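Local coordinates for secreted protein ASP-2 (Necator americanus, PDB 1U53), which is a secreted pathogenesis-related-1 protein of a human hookworm and a vaccine antigen, whose precise molecular role remains uncertain, at residues Q18-M23 and C148-C153. Residues are numbered along the deposited sequence; the frame is centred on the assembly and turned at random.
Sequences QKFLEM and CYVEAC. Unlike the reference sequence in segment 18-23: Met23 (reference Leu).
Phe20, on the helix, lays one face of its ring on the side chain of Cys148, the first residue of the strand segment 148-153. Both atoms of the cysteine side chain share that face. Cys148 CB makes a CH-pi contact, 3.7 Å from the Phe20 ring centroid and shifted toward the rim over CD2 and CE2. Cys148 SG also sits over the ring, 3.8 Å from the Phe20 centroid and 18° off the normal, a sulfur-aromatic contact. Its nearest ring atoms are CG and CD1, with Cys148 SG 3.6 Å from Phe20 CG. The sulfur thus leans toward the root of the ring, while CB stands over the CD2-CE2 side. Val150, two residues on and on the same side of the strand, meets the ring differently: its CG2 methyl lies in the ring plane at the edge, 3.8 Å from Phe20 CE2. In Val150, CG1 is anti to the backbone N (chi1 -180°) and CG2 anti to the carbonyl carbon; CG2 is the methyl that meets the ring. No hydrogen bond joins the two segments, and all three touching residues are buried. The sulfur against the ring is no free thiol: a disulfide to Cys161 ties it to the adjacent strand 157-164 and probably restricts its position over the ring. Here helix 14-32 packs against the central mixed sheet of the CAP fold, as expected of its alpha-beta-alpha sandwich. Val159 and Cys161 of strand 157-164 also touch Phe20, helix 97-109 adds Ala101 and Ser105, and Tyr149 points from the other side of strand 145-152 toward helix 57-67.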
loop_
_atom_site.group_PDB
_atom_site.type_symbol
_atom_site.label_atom_id
_atom_site.label_comp_id
_atom_site.label_asym_id
_atom_site.label_seq_id
_atom_site.Cartn_x
_atom_site.Cartn_y
_atom_site.Cartn_z
ATOM N N GLN A 18 -12.067 -0.569 -5.871
ATOM C CA GLN A 18 -12.629 -0.546 -4.529
ATOM C C GLN A 18 -11.897 -1.502 -3.623
ATOM O O GLN A 18 -11.617 -1.172 -2.477
ATOM C CB GLN A 18 -14.122 -0.896 -4.574
ATOM C CG GLN A 18 -14.916 0.233 -5.240
ATOM C CD GLN A 18 -16.422 -0.034 -5.294
ATOM O OE1 GLN A 18 -16.879 -1.169 -5.148
ATOM N NE2 GLN A 18 -17.193 1.022 -5.504
ATOM N N LYS A 19 -11.548 -2.677 -4.144
ATOM C CA LYS A 19 -10.863 -3.663 -3.304
ATOM C C LYS A 19 -9.523 -3.132 -2.858
ATOM O O LYS A 19 -9.162 -3.209 -1.682
ATOM C CB LYS A 19 -10.729 -4.997 -4.053
ATOM C CG LYS A 19 -10.136 -6.135 -3.241
ATOM C CD LYS A 19 -11.057 -6.467 -2.074
ATOM C CE LYS A 19 -10.614 -7.665 -1.307
ATOM N NZ LYS A 19 -11.474 -7.770 -0.071
ATOM N N PHE A 20 -8.789 -2.539 -3.790
ATOM C CA PHE A 20 -7.466 -1.996 -3.421
ATOM C C PHE A 20 -7.589 -0.928 -2.342
ATOM O O PHE A 20 -6.907 -0.973 -1.340
ATOM C CB PHE A 20 -6.763 -1.365 -4.640
ATOM C CG PHE A 20 -5.960 -2.339 -5.448
ATOM C CD1 PHE A 20 -4.911 -3.064 -4.869
ATOM C CD2 PHE A 20 -6.253 -2.557 -6.780
ATOM C CE1 PHE A 20 -4.146 -4.005 -5.664
ATOM C CE2 PHE A 20 -5.481 -3.468 -7.565
ATOM C CZ PHE A 20 -4.451 -4.178 -6.986
ATOM N N LEU A 21 -8.494 0.041 -2.542
ATOM C CA LEU A 21 -8.598 1.123 -1.586
ATOM C C LEU A 21 -9.120 0.615 -0.217
ATOM O O LEU A 21 -8.559 0.944 0.845
ATOM C CB LEU A 21 -9.546 2.213 -2.122
ATOM C CG LEU A 21 -9.588 3.433 -1.213
ATOM C CD1 LEU A 21 -8.223 4.207 -1.157
ATOM C CD2 LEU A 21 -10.710 4.352 -1.620
ATOM N N GLU A 22 -10.171 -0.201 -0.229
ATOM C CA GLU A 22 -10.709 -0.690 1.068
ATOM C C GLU A 22 -9.713 -1.538 1.852
ATOM O O GLU A 22 -9.583 -1.356 3.080
ATOM C CB GLU A 22 -11.986 -1.487 0.807
ATOM C CG GLU A 22 -13.049 -0.525 0.308
ATOM C CD GLU A 22 -14.297 -1.204 -0.128
ATOM O OE1 GLU A 22 -14.409 -2.425 0.123
ATOM O OE2 GLU A 22 -15.151 -0.498 -0.735
ATOM N N MET A 23 -9.019 -2.438 1.155
ATOM C CA MET A 23 -7.984 -3.278 1.763
ATOM C C MET A 23 -6.879 -2.412 2.312
ATOM O O MET A 23 -6.389 -2.626 3.408
ATOM C CB MET A 23 -7.330 -4.209 0.749
ATOM C CG MET A 23 -8.191 -5.194 0.190
ATOM S SD MET A 23 -7.860 -6.883 0.706
ATOM C CE MET A 23 -6.335 -7.156 1.457
ATOM N N CYS A 148 -3.936 1.930 -8.709
ATOM C CA CYS A 148 -3.344 0.663 -9.120
ATOM C C CYS A 148 -3.871 0.200 -10.461
ATOM O O CYS A 148 -4.907 0.649 -10.913
ATOM C CB CYS A 148 -3.708 -0.420 -8.077
ATOM S SG CYS A 148 -3.410 0.056 -6.353
ATOM N N TYR A 149 -3.183 -0.772 -11.040
ATOM C CA TYR A 149 -3.679 -1.384 -12.273
ATOM C C TYR A 149 -3.312 -2.857 -12.276
ATOM O O TYR A 149 -2.208 -3.224 -11.828
ATOM C CB TYR A 149 -3.092 -0.662 -13.487
ATOM C CG TYR A 149 -3.818 -0.966 -14.790
ATOM C CD1 TYR A 149 -4.918 -0.194 -15.184
ATOM C CD2 TYR A 149 -3.425 -2.039 -15.597
ATOM C CE1 TYR A 149 -5.599 -0.512 -16.347
ATOM C CE2 TYR A 149 -4.097 -2.345 -16.752
ATOM C CZ TYR A 149 -5.177 -1.578 -17.135
ATOM O OH TYR A 149 -5.839 -1.863 -18.327
ATOM N N VAL A 150 -4.217 -3.694 -12.797
ATOM C CA VAL A 150 -4.023 -5.148 -12.952
ATOM C C VAL A 150 -4.110 -5.453 -14.420
ATOM O O VAL A 150 -5.122 -5.096 -15.089
ATOM C CB VAL A 150 -5.105 -5.947 -12.240
ATOM C CG1 VAL A 150 -4.886 -7.452 -12.412
ATOM C CG2 VAL A 150 -5.186 -5.537 -10.740
ATOM N N GLU A 151 -3.049 -6.067 -14.935
ATOM C CA GLU A 151 -2.969 -6.406 -16.355
ATOM C C GLU A 151 -2.886 -7.900 -16.540
ATOM O O GLU A 151 -2.064 -8.556 -15.915
ATOM C CB GLU A 151 -1.721 -5.765 -16.970
ATOM C CG GLU A 151 -1.523 -6.040 -18.488
ATOM C CD GLU A 151 -2.535 -5.376 -19.415
ATOM O OE1 GLU A 151 -3.514 -4.776 -18.940
ATOM O OE2 GLU A 151 -2.366 -5.511 -20.669
ATOM N N ALA A 152 -3.692 -8.434 -17.465
ATOM C CA ALA A 152 -3.586 -9.842 -17.800
ATOM C C ALA A 152 -2.591 -9.968 -18.910
ATOM O O ALA A 152 -2.947 -9.790 -20.087
ATOM C CB ALA A 152 -4.927 -10.383 -18.261
ATOM N N CYS A 153 -1.342 -10.261 -18.557
ATOM C CA CYS A 153 -0.305 -10.394 -19.553
ATOM C C CYS A 153 -0.331 -11.801 -20.093
ATOM O O CYS A 153 -1.103 -12.646 -19.628
ATOM C CB CYS A 153 1.050 -10.119 -18.929
ATOM S SG CYS A 153 1.204 -8.481 -18.245
#